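Local coordinates for protein malate dehydrogenase (Aeropyrum pernix, PDB 2D4A) that catalyses the reversible oxidation of (S)-malate to oxaloacetate with either NAD or NADP as cofactor, working as a homotetramer, at residues E86-D98 with I114-M126. Residues are numbered along the deposited sequence; the frame is centred on the assembly and turned at random.
Sequences EQLLEANANTMAD and ITTNPVDAMTYVM
Asn92 and Asn117 make the polar link between helix 86-98 and segment 114-126. Asn92 ND2 donates to the backbone Asn117 O over 2.9 Å. The carbonyl points almost straight at the nitrogen (170° at the oxygen), but the N-H...O angle is only 137°, so the bond is far from straight, and the oxygen lies off the Asn92 amide plane. Asn92 OD1 accepts from the backbone N of Ile77, so both ends of the amide are engaged and its rotation is fixed. The Thr116 methyl CG2 packs on the same amide, 3.5 Å from Asn92 CG.

The apolar part centres on Met122, a knob in the hole formed by Leu89, Asn92, Ala93 and Met96. Its chain is bent at chi2 and chi3, which brings SD to 3.5 Å from Met96 CG. The two methionines cross at about a right angle. Met122 CE ends 3.8 Å from Leu89 CD1, which also meets Ala121 CB. Met96 bends in the same way, and its CE lies 3.6 Å from Thr116 OG1, the two side chains meeting tip to tip. Leu88 CD2 slides past Pro118 CD, beside the cis peptide that precedes Pro118.

Asn92 and Thr115-Asn117 probably bind NADP(+), consistent with the Rossmann-type domain. Asn117 lies beside His172, the probable proton acceptor. The axes of helix segments 86-98 and 119-126 cross at -32° and approach to 9.0 Å. Val73 of strand 70-73 touches Met96 and Ile114, and Leu306 of helix 304-307 covers Ala93 and Ala97.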
loop_
_atom_site.group_PDB
_atom_site.type_symbol
_atom_site.label_atom_id
_atom_site.label_comp_id
_atom_site.label_asym_id
_atom_site.label_seq_id
_atom_site.Cartn_x
_atom_site.Cartn_y
_atom_site.Cartn_z
ATOM N N GLU B 86 -35.034 10.661 18.477
ATOM C CA GLU B 86 -35.400 9.558 19.359
ATOM C C GLU B 86 -35.891 8.366 18.521
ATOM O O GLU B 86 -35.803 7.219 18.959
ATOM C CB GLU B 86 -36.530 9.963 20.313
ATOM C CG GLU B 86 -36.369 11.328 20.972
ATOM C CD GLU B 86 -35.043 11.475 21.677
ATOM O OE1 GLU B 86 -33.999 11.564 20.977
ATOM O OE2 GLU B 86 -35.045 11.495 22.934
ATOM N N GLN B 87 -36.413 8.638 17.323
ATOM C CA GLN B 87 -36.944 7.582 16.451
ATOM C C GLN B 87 -35.836 6.747 15.805
ATOM O O GLN B 87 -36.067 5.962 14.870
ATOM C CB GLN B 87 -37.838 8.204 15.376
ATOM C CG GLN B 87 -38.823 7.261 14.688
ATOM C CD GLN B 87 -39.896 8.046 13.922
ATOM O OE1 GLN B 87 -39.583 8.804 12.992
ATOM N NE2 GLN B 87 -41.161 7.874 14.314
ATOM N N LEU B 88 -34.626 6.937 16.315
ATOM C CA LEU B 88 -33.443 6.219 15.847
ATOM C C LEU B 88 -32.911 5.459 17.075
ATOM O O LEU B 88 -32.852 4.227 17.094
ATOM C CB LEU B 88 -32.401 7.226 15.357
ATOM C CG LEU B 88 -31.123 6.665 14.749
ATOM C CD1 LEU B 88 -31.359 6.406 13.267
ATOM C CD2 LEU B 88 -29.986 7.654 14.933
ATOM N N LEU B 89 -32.560 6.234 18.098
ATOM C CA LEU B 89 -32.059 5.756 19.378
ATOM C C LEU B 89 -32.623 4.421 19.876
ATOM O O LEU B 89 -31.890 3.452 20.075
ATOM C CB LEU B 89 -32.326 6.837 20.426
ATOM C CG LEU B 89 -31.836 6.680 21.869
ATOM C CD1 LEU B 89 -30.318 6.633 21.901
ATOM C CD2 LEU B 89 -32.348 7.865 22.700
ATOM N N GLU B 90 -33.957 4.316 19.952
ATOM C CA GLU B 90 -34.665 3.188 20.541
ATOM C C GLU B 90 -34.551 2.017 19.574
ATOM O O GLU B 90 -34.369 0.873 19.983
ATOM C CB GLU B 90 -36.132 3.563 20.766
ATOM C CG GLU B 90 -36.940 2.529 21.528
ATOM C CD GLU B 90 -38.229 3.104 22.078
ATOM O OE1 GLU B 90 -38.144 4.093 22.839
ATOM O OE2 GLU B 90 -39.316 2.570 21.753
ATOM N N ALA B 91 -34.649 2.325 18.284
ATOM C CA ALA B 91 -34.537 1.323 17.236
ATOM C C ALA B 91 -33.152 0.658 17.299
ATOM O O ALA B 91 -33.052 -0.557 17.474
ATOM C CB ALA B 91 -34.756 1.973 15.867
ATOM N N ASN B 92 -32.092 1.461 17.174
ATOM C CA ASN B 92 -30.718 0.958 17.204
ATOM C C ASN B 92 -30.333 0.323 18.549
ATOM O O ASN B 92 -29.499 -0.602 18.599
ATOM C CB ASN B 92 -29.737 2.078 16.817
ATOM C CG ASN B 92 -29.824 2.443 15.328
ATOM O OD1 ASN B 92 -30.095 1.585 14.485
ATOM N ND2 ASN B 92 -29.578 3.703 15.006
ATOM N N ALA B 93 -30.948 0.808 19.630
ATOM C CA ALA B 93 -30.709 0.264 20.964
ATOM C C ALA B 93 -31.182 -1.186 20.962
ATOM O O ALA B 93 -30.518 -2.065 21.505
ATOM C CB ALA B 93 -31.474 1.065 22.008
ATOM N N ASN B 94 -32.329 -1.438 20.339
ATOM C CA ASN B 94 -32.845 -2.795 20.283
ATOM C C ASN B 94 -31.918 -3.670 19.476
ATOM O O ASN B 94 -31.659 -4.814 19.836
ATOM C CB ASN B 94 -34.240 -2.811 19.673
ATOM C CG ASN B 94 -35.278 -2.252 20.618
ATOM O OD1 ASN B 94 -35.601 -2.872 21.636
ATOM N ND2 ASN B 94 -35.798 -1.067 20.300
ATOM N N THR B 95 -31.409 -3.127 18.382
ATOM C CA THR B 95 -30.494 -3.881 17.547
ATOM C C THR B 95 -29.254 -4.271 18.340
ATOM O O THR B 95 -28.859 -5.437 18.354
ATOM C CB THR B 95 -30.077 -3.058 16.339
ATOM O OG1 THR B 95 -31.229 -2.804 15.529
ATOM C CG2 THR B 95 -29.037 -3.803 15.528
ATOM N N MET B 96 -28.643 -3.290 18.997
ATOM C CA MET B 96 -27.450 -3.538 19.793
ATOM C C MET B 96 -27.692 -4.671 20.801
ATOM O O MET B 96 -26.931 -5.628 20.849
ATOM C CB MET B 96 -27.017 -2.246 20.505
ATOM C CG MET B 96 -26.642 -1.080 19.560
ATOM S SD MET B 96 -25.260 -1.430 18.435
ATOM C CE MET B 96 -26.126 -2.109 17.030
ATOM N N ALA B 97 -28.756 -4.561 21.591
ATOM C CA ALA B 97 -29.096 -5.579 22.581
ATOM C C ALA B 97 -29.144 -6.946 21.930
ATOM O O ALA B 97 -28.483 -7.895 22.356
ATOM C CB ALA B 97 -30.443 -5.276 23.210
ATOM N N ASP B 98 -29.945 -7.046 20.886
ATOM C CA ASP B 98 -30.089 -8.305 20.198
ATOM C C ASP B 98 -28.745 -8.891 19.765
ATOM O O ASP B 98 -28.478 -10.085 19.957
ATOM C CB ASP B 98 -30.978 -8.136 18.984
ATOM C CG ASP B 98 -31.165 -9.419 18.260
ATOM O OD1 ASP B 98 -31.940 -10.262 18.761
ATOM O OD2 ASP B 98 -30.512 -9.603 17.213
ATOM N N ILE B 114 -18.180 -0.285 17.766
ATOM C CA ILE B 114 -19.497 0.094 17.251
ATOM C C ILE B 114 -19.414 1.381 16.434
ATOM O O ILE B 114 -18.627 2.267 16.760
ATOM C CB ILE B 114 -20.487 0.361 18.407
ATOM C CG1 ILE B 114 -20.274 -0.662 19.533
ATOM C CG2 ILE B 114 -21.918 0.336 17.891
ATOM C CD1 ILE B 114 -20.572 -2.082 19.140
ATOM N N THR B 115 -20.211 1.474 15.369
ATOM C CA THR B 115 -20.268 2.693 14.551
ATOM C C THR B 115 -21.686 3.262 14.674
ATOM O O THR B 115 -21.899 4.461 14.537
ATOM C CB THR B 115 -20.009 2.462 13.028
ATOM O OG1 THR B 115 -20.995 1.568 12.512
ATOM C CG2 THR B 115 -18.625 1.900 12.767
ATOM N N THR B 116 -22.642 2.378 14.942
ATOM C CA THR B 116 -24.041 2.748 15.076
ATOM C C THR B 116 -24.263 3.995 15.927
ATOM O O THR B 116 -23.659 4.146 16.993
ATOM C CB THR B 116 -24.868 1.589 15.674
ATOM O OG1 THR B 116 -24.462 0.351 15.079
ATOM C CG2 THR B 116 -26.353 1.801 15.403
ATOM N N ASN B 117 -25.145 4.879 15.453
ATOM C CA ASN B 117 -25.465 6.134 16.146
ATOM C C ASN B 117 -26.851 6.132 16.790
ATOM O O ASN B 117 -27.779 5.513 16.276
ATOM C CB ASN B 117 -25.357 7.308 15.174
ATOM C CG ASN B 117 -23.935 7.766 14.976
ATOM O OD1 ASN B 117 -23.237 8.068 15.936
ATOM N ND2 ASN B 117 -23.501 7.833 13.729
ATOM N N PRO B 118 -27.015 6.832 17.926
ATOM C CA PRO B 118 -25.989 7.596 18.654
ATOM C C PRO B 118 -24.917 6.703 19.296
ATOM O O PRO B 118 -25.194 6.003 20.269
ATOM C CB PRO B 118 -26.810 8.353 19.709
ATOM C CG PRO B 118 -28.133 8.509 19.064
ATOM C CD PRO B 118 -28.354 7.147 18.447
ATOM N N VAL B 119 -23.696 6.751 18.771
ATOM C CA VAL B 119 -22.598 5.916 19.269
ATOM C C VAL B 119 -22.456 5.812 20.787
ATOM O O VAL B 119 -22.353 4.717 21.341
ATOM C CB VAL B 119 -21.227 6.377 18.712
ATOM C CG1 VAL B 119 -20.201 5.267 18.879
ATOM C CG2 VAL B 119 -21.348 6.734 17.255
ATOM N N ASP B 120 -22.441 6.954 21.458
ATOM C CA ASP B 120 -22.298 6.989 22.909
ATOM C C ASP B 120 -23.353 6.144 23.609
ATOM O O ASP B 120 -23.027 5.295 24.444
ATOM C CB ASP B 120 -22.353 8.441 23.371
ATOM C CG ASP B 120 -21.302 9.287 22.686
ATOM O OD1 ASP B 120 -21.669 10.194 21.910
ATOM O OD2 ASP B 120 -20.104 9.018 22.922
ATOM N N ALA B 121 -24.614 6.371 23.269
ATOM C CA ALA B 121 -25.690 5.601 23.867
ATOM C C ALA B 121 -25.570 4.128 23.462
ATOM O O ALA B 121 -25.736 3.241 24.294
ATOM C CB ALA B 121 -27.033 6.160 23.431
ATOM N N MET B 122 -25.268 3.877 22.187
ATOM C CA MET B 122 -25.141 2.516 21.681
ATOM C C MET B 122 -23.994 1.791 22.365
ATOM O O MET B 122 -24.102 0.612 22.700
ATOM C CB MET B 122 -24.911 2.521 20.170
ATOM C CG MET B 122 -26.077 3.060 19.344
ATOM S SD MET B 122 -27.668 2.228 19.680
ATOM C CE MET B 122 -28.498 3.475 20.714
ATOM N N THR B 123 -22.886 2.493 22.566
ATOM C CA THR B 123 -21.738 1.902 23.234
ATOM C C THR B 123 -22.150 1.507 24.648
ATOM O O THR B 123 -21.755 0.459 25.147
ATOM C CB THR B 123 -20.577 2.899 23.303
ATOM O OG1 THR B 123 -20.192 3.268 21.973
ATOM C CG2 THR B 123 -19.385 2.286 24.022
ATOM N N TYR B 124 -22.959 2.352 25.280
ATOM C CA TYR B 124 -23.439 2.105 26.634
ATOM C C TYR B 124 -24.251 0.808 26.693
ATOM O O TYR B 124 -23.940 -0.092 27.469
ATOM C CB TYR B 124 -24.287 3.293 27.103
ATOM C CG TYR B 124 -24.688 3.258 28.563
ATOM C CD1 TYR B 124 -25.743 2.456 29.000
ATOM C CD2 TYR B 124 -24.013 4.041 29.509
ATOM C CE1 TYR B 124 -26.118 2.435 30.340
ATOM C CE2 TYR B 124 -24.379 4.028 30.854
ATOM C CZ TYR B 124 -25.434 3.219 31.258
ATOM O OH TYR B 124 -25.799 3.185 32.583
ATOM N N VAL B 125 -25.281 0.708 25.864
ATOM C CA VAL B 125 -26.124 -0.483 25.836
ATOM C C VAL B 125 -25.318 -1.755 25.551
ATOM O O VAL B 125 -25.502 -2.780 26.211
ATOM C CB VAL B 125 -27.242 -0.333 24.776
ATOM C CG1 VAL B 125 -27.916 -1.666 24.523
ATOM C CG2 VAL B 125 -28.264 0.691 25.253
ATOM N N MET B 126 -24.434 -1.686 24.561
ATOM C CA MET B 126 -23.596 -2.828 24.187
ATOM C C MET B 126 -22.666 -3.260 25.340
ATOM O O MET B 126 -22.438 -4.451 25.556
ATOM C CB MET B 126 -22.772 -2.471 22.942
ATOM C CG MET B 126 -21.859 -3.584 22.442
ATOM S SD MET B 126 -22.761 -5.021 21.871
ATOM C CE MET B 126 -23.178 -4.482 20.222
#